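Local structure of cytosine deaminase (Klebsiella pneumoniae, 4R85) at residues S269-S274 against V303-D308; F52-I57 against G320-I325; L17-G22 against A370-L375; A48-V53 against Y362-G367. The protein probably catalyses the hydrolytic deamination of cytosine and 5-methylcytosine, using an iron-bearing active site in an amidohydrolase-fold barrel. One frame throughout, in Å; residues are numbered along the deposited sequence.

Contact 1 of 4, residues S269-S274 against V303-D308; sequences SCPTES and VCFAQD. With FE2 (Fe (II) ion), chain H; 17E (5-methylcytosine), chain G.
Glu273 lays its CG and carboxylate across the carboxylate of Asp308 at about a right angle, the two planes 73° apart. Glu273 OE2 and Asp308 OD1, both acceptors, come within 3.1 Å of each other, and each has its own partner: Ser309 hydrogen-bonds Glu273 OE2, and the N4 amino group of 5-methylcytosine donates to Asp308 OD1 over 2.7 Å. Asp308 OD2 binds the iron at 2.3 Å. Cys270 SG lies 3.6 Å from Asp308 CB, packed against the methylene of the metal-binding aspartate. Two waters bridge the segments further out, one joining Thr272 OG1 to Ala306 O, the other linking Thr272 OG1, Glu273 OE1 and Gln307 O. Parallel strand pairing carries the backbone: Ser269 N donates to Cys304 O at 2.8 Å, and Ala306 N to Ser269 O. Phe305, its ring edge against Ser269 O, is crossed by Pro271, whose CD lies 3.6 Å from Phe305 CD1. A metal-binding aspartate just after the last barrel strand, here 303-305 beside strand 266-269 and the helix carrying Glu273, is characteristic of the amidohydrolase fold; His56, His58, His209 and His241 complete this iron site.

Contact 2 of 4, residues F52-I57 against G320-I325; sequences FVEPHI and GNILRI. With FE2 (Fe (II) ion), chain H.
Ile322 CG2 sits over one face of the Phe52 ring where helix 322-332 begins against strand 47-57, and apolar contacts of this kind carry most of the interface. The methyl makes a CH-pi contact, 4.0 Å from the centroid of the Phe52 ring and 28° off the normal, displaced toward the CG end. Leu323 CD2 reaches the far end, 3.7 Å from Phe52 CZ, so consecutive helix residues grip the ring at both ends. The other branch of Ile322 runs along the strand: with CG1 anti to the backbone N (chi1 -161°), Ile322 CD1 is carried to Val53 O and to Glu54 OE1, 3.4 Å from the latter.

Polar bonds lie within each segment instead of between them. Glu54 bends at chi2 (41°), and its OE2 accepts from His56 N at 2.9 Å through the anti lone pair, while OE1 accepts from Gln307 N. This buried carboxylate therefore ties the end of the strand, at the metal-binding His56, to the loop at Gln307. On the helix side, Asn321 OD1 accepts from Leu323 N at 3.1 Å, an N-cap bond whose donor stands above the carbonyl plane.

His56 NE2 binds the iron at 2.3 Å, and Ser240 holds its ND1. His56 and His58 form the HxH pair at the end of the first barrel strand, characteristic of the amidohydrolase superfamily.

Contact 3 of 4, residues L17-G22 against A370-L375; sequences LDLQDG and ANLLIL
Leu17 opens the contact between the small beta-domain sheet, on strand 14-20, and strand 372-375, an arrangement in keeping with the composite beta domain that flanks the barrel in many amidohydrolases. Its CD1 meets Leu372 CD1 at 3.8 Å, the two side chains sliding past one another in opposite directions. Asp18 turns to the opposite side of its strand, where it forms salt bridges with Lys2 and Arg26. Leu19 again faces strand 372-375, and its CD1 touches two residues, lying 3.6 Å from Leu372 CD2 and 4.0 Å from Ala370 CB. In Leu372, chi1 of 71° sets CG between the backbone N and the carbonyl carbon, and the two methyls branching from it meet different leucines, CD1 Leu17 and CD2 Leu19. The cluster extends to Ile24 and Ile27 of strand 23-29, while Leu372 also touches Leu364 and Ile394.

Past Gln20 the chain leaves the strand and turns through Asp21 to Gly22, at a left-handed phi of 74° that glycine adopts readily. There the apolar interface gives way to a backbone bond: Ala370 N donates to Gly22 O over 2.8 Å, straight at the hydrogen (173°) but from above the carbonyl plane, with Ala370 CB 3.4 Å from that same oxygen.

Contact 4 of 4, residues A48-V53 against Y362-G367; sequences AIPPFV and YGLAEG
The Tyr362 ring has Pro50 over one face and the carbonyl of Pro51 at its edge. Pro50 CB makes a CH-pi contact 3.9 Å from the Tyr362 ring centroid, 30° off the normal, with its closest approach to Tyr362 CZ at 3.5 Å; pyrrolidine and phenol cross at about a right angle. In the plane of the ring, Tyr362 OH donates to Pro51 O over 2.7 Å, tilted 17° from the carbonyl plane. The Pro51 ring runs past the tyrosine in the opposite direction, and Val53 CG2 lies 3.8 Å from Tyr362 CE2. The tyrosine reaches this place with CG anti to its main-chain nitrogen (chi1 -173°), while His113 meets its ring from strand 111-119. Phe52 faces away from the 362-367 loop and receives Ile49 CD1 over one face, toward the rim.

Leu364 holds the opposite end of the contact. Its CG rests 3.7 Å from Pro50 CD, and its CD1 lies 3.5 Å from Ala48 O. Between Tyr362 and Leu364, Gly363 adopts backbone angles suited to glycine, and Leu364 itself centres an inverse gamma turn.

The loop after helix 350-355 thus packs on the break in strand 47-57, where the chain passes from the beta domain into the barrel. Pro50 and Pro51 offer carbonyls and carbon surfaces there but no N-H. A phenol suits both: its hydroxyl satisfies Pro51 O, and its face receives Pro50.

Overall arrangement
Contacts 1 and 2 lie at the metal site: they touch one another, each holds an iron ligand, and Asp308 N bonds to His56 O between them. Their centres are 8 Å apart, yet contact 1 is rich in carboxylates and water, whereas contact 2 is apolar across its segments and polar within them. Contacts 3 and 4, also 8 Å apart, are buried too but lie farther from the centre, where the barrel meets the beta domain; there leucine and proline packing dominates, with one cross-segment hydrogen bond apiece. Strand 47-57 is the common element, supplying a segment to contacts 2 and 4 and pairing with strand 372-375 of contact 3 through Leu373 N and Ile49 O. Phe52 packs against Leu373, connecting contacts 2 and 3.

Contact 1 of 4, residues S269-S274 against V303-D308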
loop_
_atom_site.group_PDB
_atom_site.type_symbol
_atom_site.label_atom_id
_atom_site.label_comp_id
_atom_site.label_asym_id
_atom_site.label_seq_id
_atom_site.Cartn_x
_atom_site.Cartn_y
_atom_site.Cartn_z
ATOM N N SER A 269 -11.532 2.023 -10.477
ATOM C CA SER A 269 -10.993 2.881 -9.425
ATOM C C SER A 269 -9.479 2.741 -9.403
ATOM O O SER A 269 -8.960 1.635 -9.555
ATOM C CB SER A 269 -11.551 2.460 -8.069
ATOM O OG SER A 269 -10.864 3.123 -7.018
ATOM N N CYS A 270 -8.779 3.858 -9.202
ATOM C CA CYS A 270 -7.321 3.864 -9.128
ATOM C C CYS A 270 -6.898 4.397 -7.761
ATOM O O CYS A 270 -6.530 5.571 -7.627
ATOM C CB CYS A 270 -6.720 4.742 -10.229
ATOM S SG CYS A 270 -7.201 4.246 -11.906
ATOM N N PRO A 271 -6.964 3.535 -6.736
ATOM C CA PRO A 271 -6.831 3.994 -5.349
ATOM C C PRO A 271 -5.486 4.622 -4.990
ATOM O O PRO A 271 -5.496 5.586 -4.233
ATOM C CB PRO A 271 -7.083 2.715 -4.525
ATOM C CG PRO A 271 -6.787 1.583 -5.465
ATOM C CD PRO A 271 -7.223 2.084 -6.816
ATOM N N THR A 272 -4.364 4.102 -5.483
ATOM C CA THR A 272 -3.090 4.737 -5.153
ATOM C C THR A 272 -3.014 6.115 -5.800
ATOM O O THR A 272 -2.487 7.051 -5.217
ATOM C CB THR A 272 -1.852 3.902 -5.567
ATOM O OG1 THR A 272 -1.872 3.650 -6.982
ATOM C CG2 THR A 272 -1.821 2.587 -4.810
ATOM N N GLU A 273 -3.563 6.242 -7.001
ATOM C CA GLU A 273 -3.494 7.524 -7.694
ATOM C C GLU A 273 -4.396 8.535 -7.006
ATOM O O GLU A 273 -4.002 9.680 -6.753
ATOM C CB GLU A 273 -3.903 7.382 -9.158
ATOM C CG GLU A 273 -3.576 8.601 -9.979
ATOM C CD GLU A 273 -2.268 8.446 -10.741
ATOM O OE1 GLU A 273 -1.558 7.437 -10.527
ATOM O OE2 GLU A 273 -1.964 9.321 -11.573
ATOM N N SER A 274 -5.605 8.104 -6.683
ATOM C CA SER A 274 -6.592 9.014 -6.118
ATOM C C SER A 274 -6.260 9.458 -4.706
ATOM O O SER A 274 -6.483 10.612 -4.354
ATOM C CB SER A 274 -7.993 8.414 -6.218
ATOM O OG SER A 274 -8.355 8.367 -7.590
ATOM N N VAL A 303 -16.974 -3.431 -10.622
ATOM C CA VAL A 303 -15.941 -2.427 -10.333
ATOM C C VAL A 303 -14.584 -3.133 -10.228
ATOM O O VAL A 303 -14.513 -4.310 -9.866
ATOM C CB VAL A 303 -16.284 -1.617 -9.042
ATOM C CG1 VAL A 303 -16.387 -2.543 -7.830
ATOM C CG2 VAL A 303 -15.275 -0.489 -8.782
ATOM N N CYS A 304 -13.509 -2.443 -10.588
ATOM C CA CYS A 304 -12.187 -3.044 -10.485
ATOM C C CYS A 304 -11.116 -1.994 -10.194
ATOM O O CYS A 304 -11.415 -0.805 -10.179
ATOM C CB CYS A 304 -11.866 -3.829 -11.756
ATOM S SG CYS A 304 -11.802 -2.794 -13.227
ATOM N N PHE A 305 -9.884 -2.440 -9.945
ATOM C CA PHE A 305 -8.784 -1.537 -9.583
ATOM C C PHE A 305 -7.734 -1.442 -10.681
ATOM O O PHE A 305 -7.502 -2.405 -11.414
ATOM C CB PHE A 305 -8.089 -2.011 -8.308
ATOM C CG PHE A 305 -8.915 -1.880 -7.066
ATOM C CD1 PHE A 305 -9.487 -0.663 -6.722
ATOM C CD2 PHE A 305 -9.118 -2.978 -6.230
ATOM C CE1 PHE A 305 -10.252 -0.532 -5.568
ATOM C CE2 PHE A 305 -9.879 -2.858 -5.066
ATOM C CZ PHE A 305 -10.449 -1.633 -4.740
ATOM N N ALA A 306 -7.077 -0.286 -10.773
ATOM C CA ALA A 306 -6.070 -0.077 -11.798
ATOM C C ALA A 306 -4.932 0.798 -11.284
ATOM O O ALA A 306 -5.096 1.547 -10.326
ATOM C CB ALA A 306 -6.699 0.565 -13.024
ATOM N N GLN A 307 -3.780 0.702 -11.938
ATOM C CA GLN A 307 -2.608 1.485 -11.544
ATOM C C GLN A 307 -2.646 2.950 -11.983
ATOM O O GLN A 307 -2.165 3.809 -11.256
ATOM C CB GLN A 307 -1.318 0.813 -12.038
ATOM C CG GLN A 307 -1.084 -0.546 -11.377
ATOM C CD GLN A 307 0.057 -1.325 -11.985
ATOM O OE1 GLN A 307 1.224 -1.027 -11.740
ATOM N NE2 GLN A 307 -0.272 -2.337 -12.771
ATOM N N ASP A 308 -3.198 3.215 -13.168
ATOM C CA ASP A 308 -3.296 4.573 -13.728
ATOM C C ASP A 308 -1.949 5.107 -14.238
ATOM O O ASP A 308 -1.772 5.354 -15.436
ATOM C CB ASP A 308 -3.914 5.553 -12.704
ATOM C CG ASP A 308 -4.458 6.800 -13.348
ATOM O OD1 ASP A 308 -4.467 7.880 -12.716
ATOM O OD2 ASP A 308 -4.886 6.700 -14.500
HETATM FE FE FE2 H . -6.425 7.910 -15.740
HETATM N N1 17E G . -4.723 12.624 -16.824
HETATM C C2 17E G . -5.840 12.719 -16.103
HETATM O O2 17E G . -6.815 13.605 -16.484
HETATM N N3 17E G . -6.039 11.966 -15.016
HETATM C C4 17E G . -5.102 11.091 -14.615
HETATM N N4 17E G . -5.324 10.294 -13.451
HETATM C C5 17E G . -3.916 10.955 -15.340
HETATM C C6 17E G . -3.756 11.755 -16.468
HETATM C CM5 17E G . -2.864 9.983 -14.910
HETATM O O HOH W 1 -4.157 3.209 -8.416
HETATM O O HOH W 2 -0.878 4.988 -9.076
#

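Contact 2 of 4, residues F52-I57 against G320-I325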
loop_
_atom_site.group_PDB
_atom_site.type_symbol
_atom_site.label_atom_id
_atom_site.label_comp_id
_atom_site.label_asym_id
_atom_site.label_seq_id
_atom_site.Cartn_x
_atom_site.Cartn_y
_atom_site.Cartn_z
ATOM N N PHE A 52 -3.382 -11.317 -14.630
ATOM C CA PHE A 52 -3.824 -10.045 -14.087
ATOM C C PHE A 52 -4.165 -9.106 -15.244
ATOM O O PHE A 52 -3.653 -9.265 -16.357
ATOM C CB PHE A 52 -2.753 -9.429 -13.190
ATOM C CG PHE A 52 -2.594 -10.130 -11.865
ATOM C CD1 PHE A 52 -1.395 -10.725 -11.521
ATOM C CD2 PHE A 52 -3.649 -10.185 -10.963
ATOM C CE1 PHE A 52 -1.243 -11.369 -10.300
ATOM C CE2 PHE A 52 -3.507 -10.824 -9.744
ATOM C CZ PHE A 52 -2.300 -11.420 -9.412
ATOM N N VAL A 53 -5.035 -8.138 -14.972
ATOM C CA VAL A 53 -5.440 -7.157 -15.964
ATOM C C VAL A 53 -5.075 -5.763 -15.464
ATOM O O VAL A 53 -5.221 -5.461 -14.282
ATOM C CB VAL A 53 -6.966 -7.232 -16.209
ATOM C CG1 VAL A 53 -7.405 -6.215 -17.256
ATOM C CG2 VAL A 53 -7.384 -8.643 -16.603
ATOM N N GLU A 54 -4.563 -4.927 -16.360
ATOM C CA GLU A 54 -4.362 -3.519 -16.062
ATOM C C GLU A 54 -5.328 -2.751 -16.941
ATOM O O GLU A 54 -4.999 -2.411 -18.073
ATOM C CB GLU A 54 -2.928 -3.094 -16.369
ATOM C CG GLU A 54 -2.694 -1.598 -16.149
ATOM C CD GLU A 54 -3.384 -1.090 -14.883
ATOM O OE1 GLU A 54 -2.818 -1.276 -13.783
ATOM O OE2 GLU A 54 -4.496 -0.519 -14.985
ATOM N N PRO A 55 -6.535 -2.485 -16.428
ATOM C CA PRO A 55 -7.601 -1.939 -17.271
ATOM C C PRO A 55 -7.528 -0.429 -17.444
ATOM O O PRO A 55 -8.396 0.124 -18.119
ATOM C CB PRO A 55 -8.872 -2.299 -16.491
ATOM C CG PRO A 55 -8.423 -2.266 -15.052
ATOM C CD PRO A 55 -6.993 -2.767 -15.057
ATOM N N HIS A 56 -6.539 0.223 -16.840
ATOM C CA HIS A 56 -6.430 1.672 -16.933
ATOM C C HIS A 56 -5.030 2.165 -16.581
ATOM O O HIS A 56 -4.665 2.255 -15.401
ATOM C CB HIS A 56 -7.460 2.334 -16.006
ATOM C CG HIS A 56 -7.592 3.807 -16.211
ATOM N ND1 HIS A 56 -8.806 4.417 -16.449
ATOM C CD2 HIS A 56 -6.666 4.796 -16.202
ATOM C CE1 HIS A 56 -8.621 5.718 -16.583
ATOM N NE2 HIS A 56 -7.332 5.968 -16.449
ATOM N N ILE A 57 -4.262 2.512 -17.606
ATOM C CA ILE A 57 -2.916 3.052 -17.428
ATOM C C ILE A 57 -2.672 4.049 -18.553
ATOM O O ILE A 57 -3.317 3.955 -19.599
ATOM C CB ILE A 57 -1.870 1.914 -17.446
ATOM C CG1 ILE A 57 -0.471 2.434 -17.099
ATOM C CG2 ILE A 57 -1.905 1.157 -18.783
ATOM C CD1 ILE A 57 0.466 1.337 -16.586
ATOM N N GLY A 320 4.463 -1.655 -11.734
ATOM C CA GLY A 320 3.772 -2.642 -12.548
ATOM C C GLY A 320 2.963 -3.665 -11.760
ATOM O O GLY A 320 2.233 -4.467 -12.353
ATOM N N ASN A 321 3.080 -3.644 -10.433
ATOM C CA ASN A 321 2.479 -4.694 -9.587
ATOM C C ASN A 321 1.054 -4.369 -9.130
ATOM O O ASN A 321 0.857 -3.584 -8.204
ATOM C CB ASN A 321 3.369 -4.971 -8.370
ATOM C CG ASN A 321 2.853 -6.119 -7.505
ATOM O OD1 ASN A 321 2.015 -6.914 -7.933
ATOM N ND2 ASN A 321 3.370 -6.216 -6.288
ATOM N N ILE A 322 0.067 -4.983 -9.780
ATOM C CA ILE A 322 -1.340 -4.711 -9.467
ATOM C C ILE A 322 -1.747 -5.178 -8.057
ATOM O O ILE A 322 -2.727 -4.680 -7.482
ATOM C CB ILE A 322 -2.291 -5.322 -10.538
ATOM C CG1 ILE A 322 -3.680 -4.669 -10.476
ATOM C CG2 ILE A 322 -2.396 -6.829 -10.367
ATOM C CD1 ILE A 322 -3.889 -3.562 -11.486
ATOM N N LEU A 323 -0.996 -6.114 -7.483
ATOM C CA LEU A 323 -1.306 -6.570 -6.120
ATOM C C LEU A 323 -1.072 -5.459 -5.095
ATOM O O LEU A 323 -1.702 -5.435 -4.036
ATOM C CB LEU A 323 -0.495 -7.810 -5.752
ATOM C CG LEU A 323 -0.923 -9.096 -6.470
ATOM C CD1 LEU A 323 -0.154 -10.297 -5.937
ATOM C CD2 LEU A 323 -2.430 -9.303 -6.339
ATOM N N ARG A 324 -0.163 -4.540 -5.409
ATOM C CA ARG A 324 0.082 -3.418 -4.519
ATOM C C ARG A 324 -1.146 -2.505 -4.540
ATOM O O ARG A 324 -1.562 -1.988 -3.505
ATOM C CB ARG A 324 1.345 -2.646 -4.948
ATOM C CG ARG A 324 1.853 -1.652 -3.907
ATOM C CD ARG A 324 3.093 -0.873 -4.405
ATOM N NE ARG A 324 2.789 -0.159 -5.642
ATOM C CZ ARG A 324 2.449 1.123 -5.710
ATOM N NH1 ARG A 324 2.396 1.866 -4.609
ATOM N NH2 ARG A 324 2.163 1.667 -6.886
ATOM N N ILE A 325 -1.714 -2.317 -5.733
ATOM C CA ILE A 325 -2.919 -1.504 -5.919
ATOM C C ILE A 325 -4.123 -2.120 -5.219
ATOM O O ILE A 325 -4.915 -1.425 -4.561
ATOM C CB ILE A 325 -3.270 -1.379 -7.415
ATOM C CG1 ILE A 325 -2.105 -0.786 -8.202
ATOM C CG2 ILE A 325 -4.552 -0.580 -7.624
ATOM C CD1 ILE A 325 -1.314 0.285 -7.502
HETATM FE FE FE2 H . -6.425 7.910 -15.740
#

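Contact 3 of 4, residues L17-G22 against A370-L375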
loop_
_atom_site.group_PDB
_atom_site.type_symbol
_atom_site.label_atom_id
_atom_site.label_comp_id
_atom_site.label_asym_id
_atom_site.label_seq_id
_atom_site.Cartn_x
_atom_site.Cartn_y
_atom_site.Cartn_z
ATOM N N LEU A 17 -4.409 -29.190 -14.917
ATOM C CA LEU A 17 -4.793 -28.427 -16.091
ATOM C C LEU A 17 -3.991 -28.907 -17.294
ATOM O O LEU A 17 -2.760 -28.964 -17.248
ATOM C CB LEU A 17 -4.527 -26.928 -15.861
ATOM C CG LEU A 17 -4.812 -26.414 -14.446
ATOM C CD1 LEU A 17 -4.470 -24.933 -14.333
ATOM C CD2 LEU A 17 -6.258 -26.648 -14.074
ATOM N N ASP A 18 -4.690 -29.260 -18.367
ATOM C CA ASP A 18 -4.045 -29.733 -19.583
ATOM C C ASP A 18 -4.141 -28.668 -20.658
ATOM O O ASP A 18 -5.240 -28.278 -21.055
ATOM C CB ASP A 18 -4.700 -31.027 -20.074
ATOM C CG ASP A 18 -4.389 -32.210 -19.180
ATOM O OD1 ASP A 18 -3.257 -32.271 -18.650
ATOM O OD2 ASP A 18 -5.274 -33.079 -19.009
ATOM N N LEU A 19 -2.986 -28.186 -21.110
ATOM C CA LEU A 19 -2.935 -27.138 -22.123
ATOM C C LEU A 19 -2.450 -27.734 -23.434
ATOM O O LEU A 19 -1.481 -28.495 -23.465
ATOM C CB LEU A 19 -2.009 -26.007 -21.681
ATOM C CG LEU A 19 -2.272 -25.452 -20.279
ATOM C CD1 LEU A 19 -1.378 -24.248 -20.005
ATOM C CD2 LEU A 19 -3.734 -25.089 -20.101
ATOM N N GLN A 20 -3.125 -27.390 -24.520
ATOM C CA GLN A 20 -2.812 -27.992 -25.803
ATOM C C GLN A 20 -3.233 -27.060 -26.921
ATOM O O GLN A 20 -4.331 -26.518 -26.889
ATOM C CB GLN A 20 -3.542 -29.325 -25.923
ATOM C CG GLN A 20 -3.339 -30.048 -27.226
ATOM C CD GLN A 20 -3.999 -31.410 -27.213
ATOM O OE1 GLN A 20 -4.127 -32.041 -26.160
ATOM N NE2 GLN A 20 -4.436 -31.866 -28.381
ATOM N N ASP A 21 -2.353 -26.875 -27.900
ATOM C CA ASP A 21 -2.647 -26.018 -29.047
ATOM C C ASP A 21 -3.122 -24.624 -28.632
ATOM O O ASP A 21 -4.080 -24.092 -29.195
ATOM C CB ASP A 21 -3.673 -26.686 -29.969
ATOM C CG ASP A 21 -3.146 -27.960 -30.595
ATOM O OD1 ASP A 21 -3.945 -28.892 -30.836
ATOM O OD2 ASP A 21 -1.923 -28.031 -30.842
ATOM N N GLY A 22 -2.458 -24.051 -27.632
ATOM C CA GLY A 22 -2.740 -22.693 -27.197
ATOM C C GLY A 22 -4.022 -22.511 -26.406
ATOM O O GLY A 22 -4.352 -21.397 -26.005
ATOM N N ALA A 370 -5.026 -20.562 -23.465
ATOM C CA ALA A 370 -4.136 -20.978 -22.391
ATOM C C ALA A 370 -3.284 -19.806 -21.908
ATOM O O ALA A 370 -2.069 -19.771 -22.125
ATOM C CB ALA A 370 -3.258 -22.137 -22.847
ATOM N N ASN A 371 -3.944 -18.842 -21.268
ATOM C CA ASN A 371 -3.287 -17.712 -20.644
ATOM C C ASN A 371 -3.550 -17.799 -19.153
ATOM O O ASN A 371 -4.697 -17.680 -18.722
ATOM C CB ASN A 371 -3.871 -16.394 -21.164
ATOM C CG ASN A 371 -3.788 -16.263 -22.675
ATOM O OD1 ASN A 371 -2.986 -16.929 -23.327
ATOM N ND2 ASN A 371 -4.617 -15.391 -23.238
ATOM N N LEU A 372 -2.499 -18.010 -18.368
ATOM C CA LEU A 372 -2.662 -18.176 -16.931
ATOM C C LEU A 372 -1.363 -17.977 -16.151
ATOM O O LEU A 372 -0.264 -17.991 -16.722
ATOM C CB LEU A 372 -3.254 -19.557 -16.617
ATOM C CG LEU A 372 -2.354 -20.780 -16.828
ATOM C CD1 LEU A 372 -2.851 -21.948 -15.997
ATOM C CD2 LEU A 372 -2.288 -21.180 -18.292
ATOM N N LEU A 373 -1.509 -17.796 -14.842
ATOM C CA LEU A 373 -0.384 -17.601 -13.946
ATOM C C LEU A 373 -0.402 -18.633 -12.839
ATOM O O LEU A 373 -1.459 -19.161 -12.474
ATOM C CB LEU A 373 -0.451 -16.221 -13.283
ATOM C CG LEU A 373 -0.708 -14.984 -14.138
ATOM C CD1 LEU A 373 -0.799 -13.759 -13.243
ATOM C CD2 LEU A 373 0.376 -14.806 -15.194
ATOM N N ILE A 374 0.772 -18.917 -12.301
ATOM C CA ILE A 374 0.864 -19.629 -11.038
ATOM C C ILE A 374 1.395 -18.643 -9.998
ATOM O O ILE A 374 2.489 -18.105 -10.153
ATOM C CB ILE A 374 1.776 -20.857 -11.140
ATOM C CG1 ILE A 374 1.183 -21.877 -12.122
ATOM C CG2 ILE A 374 1.979 -21.485 -9.760
ATOM C CD1 ILE A 374 2.090 -23.033 -12.422
ATOM N N LEU A 375 0.596 -18.384 -8.968
ATOM C CA LEU A 375 0.928 -17.419 -7.917
ATOM C C LEU A 375 1.465 -18.151 -6.698
ATOM O O LEU A 375 0.981 -19.228 -6.371
ATOM C CB LEU A 375 -0.322 -16.675 -7.470
ATOM C CG LEU A 375 -0.844 -15.406 -8.108
ATOM C CD1 LEU A 375 -1.977 -14.891 -7.245
ATOM C CD2 LEU A 375 0.267 -14.362 -8.228
#

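Contact 4 of 4, residues A48-V53 against Y362-G367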
loop_
_atom_site.group_PDB
_atom_site.type_symbol
_atom_site.label_atom_id
_atom_site.label_comp_id
_atom_site.label_asym_id
_atom_site.label_seq_id
_atom_site.Cartn_x
_atom_site.Cartn_y
_atom_site.Cartn_z
ATOM N N ALA A 48 -3.614 -21.376 -9.370
ATOM C CA ALA A 48 -3.569 -21.023 -10.789
ATOM C C ALA A 48 -4.719 -20.065 -11.088
ATOM O O ALA A 48 -5.865 -20.338 -10.732
ATOM C CB ALA A 48 -3.681 -22.270 -11.666
ATOM N N ILE A 49 -4.418 -18.939 -11.725
ATOM C CA ILE A 49 -5.439 -17.935 -12.039
ATOM C C ILE A 49 -5.259 -17.444 -13.464
ATOM O O ILE A 49 -4.173 -17.572 -14.039
ATOM C CB ILE A 49 -5.325 -16.698 -11.123
ATOM C CG1 ILE A 49 -3.899 -16.144 -11.173
ATOM C CG2 ILE A 49 -5.714 -17.033 -9.698
ATOM C CD1 ILE A 49 -3.765 -14.769 -10.571
ATOM N N PRO A 50 -6.324 -16.886 -14.051
ATOM C CA PRO A 50 -6.139 -16.185 -15.323
ATOM C C PRO A 50 -5.247 -14.949 -15.091
ATOM O O PRO A 50 -5.062 -14.534 -13.941
ATOM C CB PRO A 50 -7.571 -15.795 -15.707
ATOM C CG PRO A 50 -8.314 -15.733 -14.393
ATOM C CD PRO A 50 -7.730 -16.871 -13.607
ATOM N N PRO A 51 -4.673 -14.381 -16.162
ATOM C CA PRO A 51 -3.680 -13.310 -15.973
ATOM C C PRO A 51 -4.249 -12.080 -15.282
ATOM O O PRO A 51 -5.456 -11.824 -15.328
ATOM C CB PRO A 51 -3.272 -12.946 -17.407
ATOM C CG PRO A 51 -3.674 -14.144 -18.243
ATOM C CD PRO A 51 -4.887 -14.701 -17.586
ATOM N N PHE A 52 -3.382 -11.317 -14.630
ATOM C CA PHE A 52 -3.824 -10.045 -14.087
ATOM C C PHE A 52 -4.165 -9.106 -15.244
ATOM O O PHE A 52 -3.653 -9.265 -16.357
ATOM C CB PHE A 52 -2.753 -9.429 -13.190
ATOM C CG PHE A 52 -2.594 -10.130 -11.865
ATOM C CD1 PHE A 52 -1.395 -10.725 -11.521
ATOM C CD2 PHE A 52 -3.649 -10.185 -10.963
ATOM C CE1 PHE A 52 -1.243 -11.369 -10.300
ATOM C CE2 PHE A 52 -3.507 -10.824 -9.744
ATOM C CZ PHE A 52 -2.300 -11.420 -9.412
ATOM N N VAL A 53 -5.035 -8.138 -14.972
ATOM C CA VAL A 53 -5.440 -7.157 -15.964
ATOM C C VAL A 53 -5.075 -5.763 -15.464
ATOM O O VAL A 53 -5.221 -5.461 -14.282
ATOM C CB VAL A 53 -6.966 -7.232 -16.209
ATOM C CG1 VAL A 53 -7.405 -6.215 -17.256
ATOM C CG2 VAL A 53 -7.384 -8.643 -16.603
ATOM N N TYR A 362 -10.904 -14.867 -21.996
ATOM C CA TYR A 362 -10.358 -14.738 -20.648
ATOM C C TYR A 362 -11.027 -15.750 -19.720
ATOM O O TYR A 362 -12.223 -16.003 -19.834
ATOM C CB TYR A 362 -10.582 -13.319 -20.122
ATOM C CG TYR A 362 -9.909 -13.045 -18.788
ATOM C CD1 TYR A 362 -10.542 -13.361 -17.584
ATOM C CD2 TYR A 362 -8.644 -12.481 -18.734
ATOM C CE1 TYR A 362 -9.927 -13.111 -16.364
ATOM C CE2 TYR A 362 -8.022 -12.230 -17.521
ATOM C CZ TYR A 362 -8.669 -12.545 -16.347
ATOM O OH TYR A 362 -8.057 -12.303 -15.146
ATOM N N GLY A 363 -10.252 -16.328 -18.804
ATOM C CA GLY A 363 -10.805 -17.214 -17.793
ATOM C C GLY A 363 -10.342 -18.652 -17.900
ATOM O O GLY A 363 -10.101 -19.160 -18.995
ATOM N N LEU A 364 -10.219 -19.324 -16.757
ATOM C CA LEU A 364 -9.803 -20.723 -16.752
ATOM C C LEU A 364 -10.988 -21.646 -16.976
ATOM O O LEU A 364 -11.583 -22.153 -16.026
ATOM C CB LEU A 364 -9.087 -21.087 -15.450
ATOM C CG LEU A 364 -7.875 -20.216 -15.118
ATOM C CD1 LEU A 364 -7.068 -20.829 -13.992
ATOM C CD2 LEU A 364 -7.002 -20.005 -16.350
ATOM N N ALA A 365 -11.319 -21.855 -18.246
ATOM C CA ALA A 365 -12.378 -22.768 -18.649
ATOM C C ALA A 365 -11.882 -23.518 -19.865
ATOM O O ALA A 365 -11.119 -22.979 -20.670
ATOM C CB ALA A 365 -13.635 -21.994 -18.996
ATOM N N GLU A 366 -12.308 -24.766 -20.006
ATOM C CA GLU A 366 -11.920 -25.554 -21.168
ATOM C C GLU A 366 -12.362 -24.851 -22.450
ATOM O O GLU A 366 -13.454 -24.295 -22.514
ATOM C CB GLU A 366 -12.497 -26.962 -21.073
ATOM C CG GLU A 366 -11.970 -27.735 -19.876
ATOM C CD GLU A 366 -12.603 -29.110 -19.735
ATOM O OE1 GLU A 366 -13.453 -29.467 -20.581
ATOM O OE2 GLU A 366 -12.245 -29.835 -18.778
ATOM N N GLY A 367 -11.489 -24.838 -23.449
ATOM C CA GLY A 367 -11.805 -24.209 -24.717
ATOM C C GLY A 367 -11.293 -22.788 -24.830
ATOM O O GLY A 367 -11.205 -22.245 -25.926
#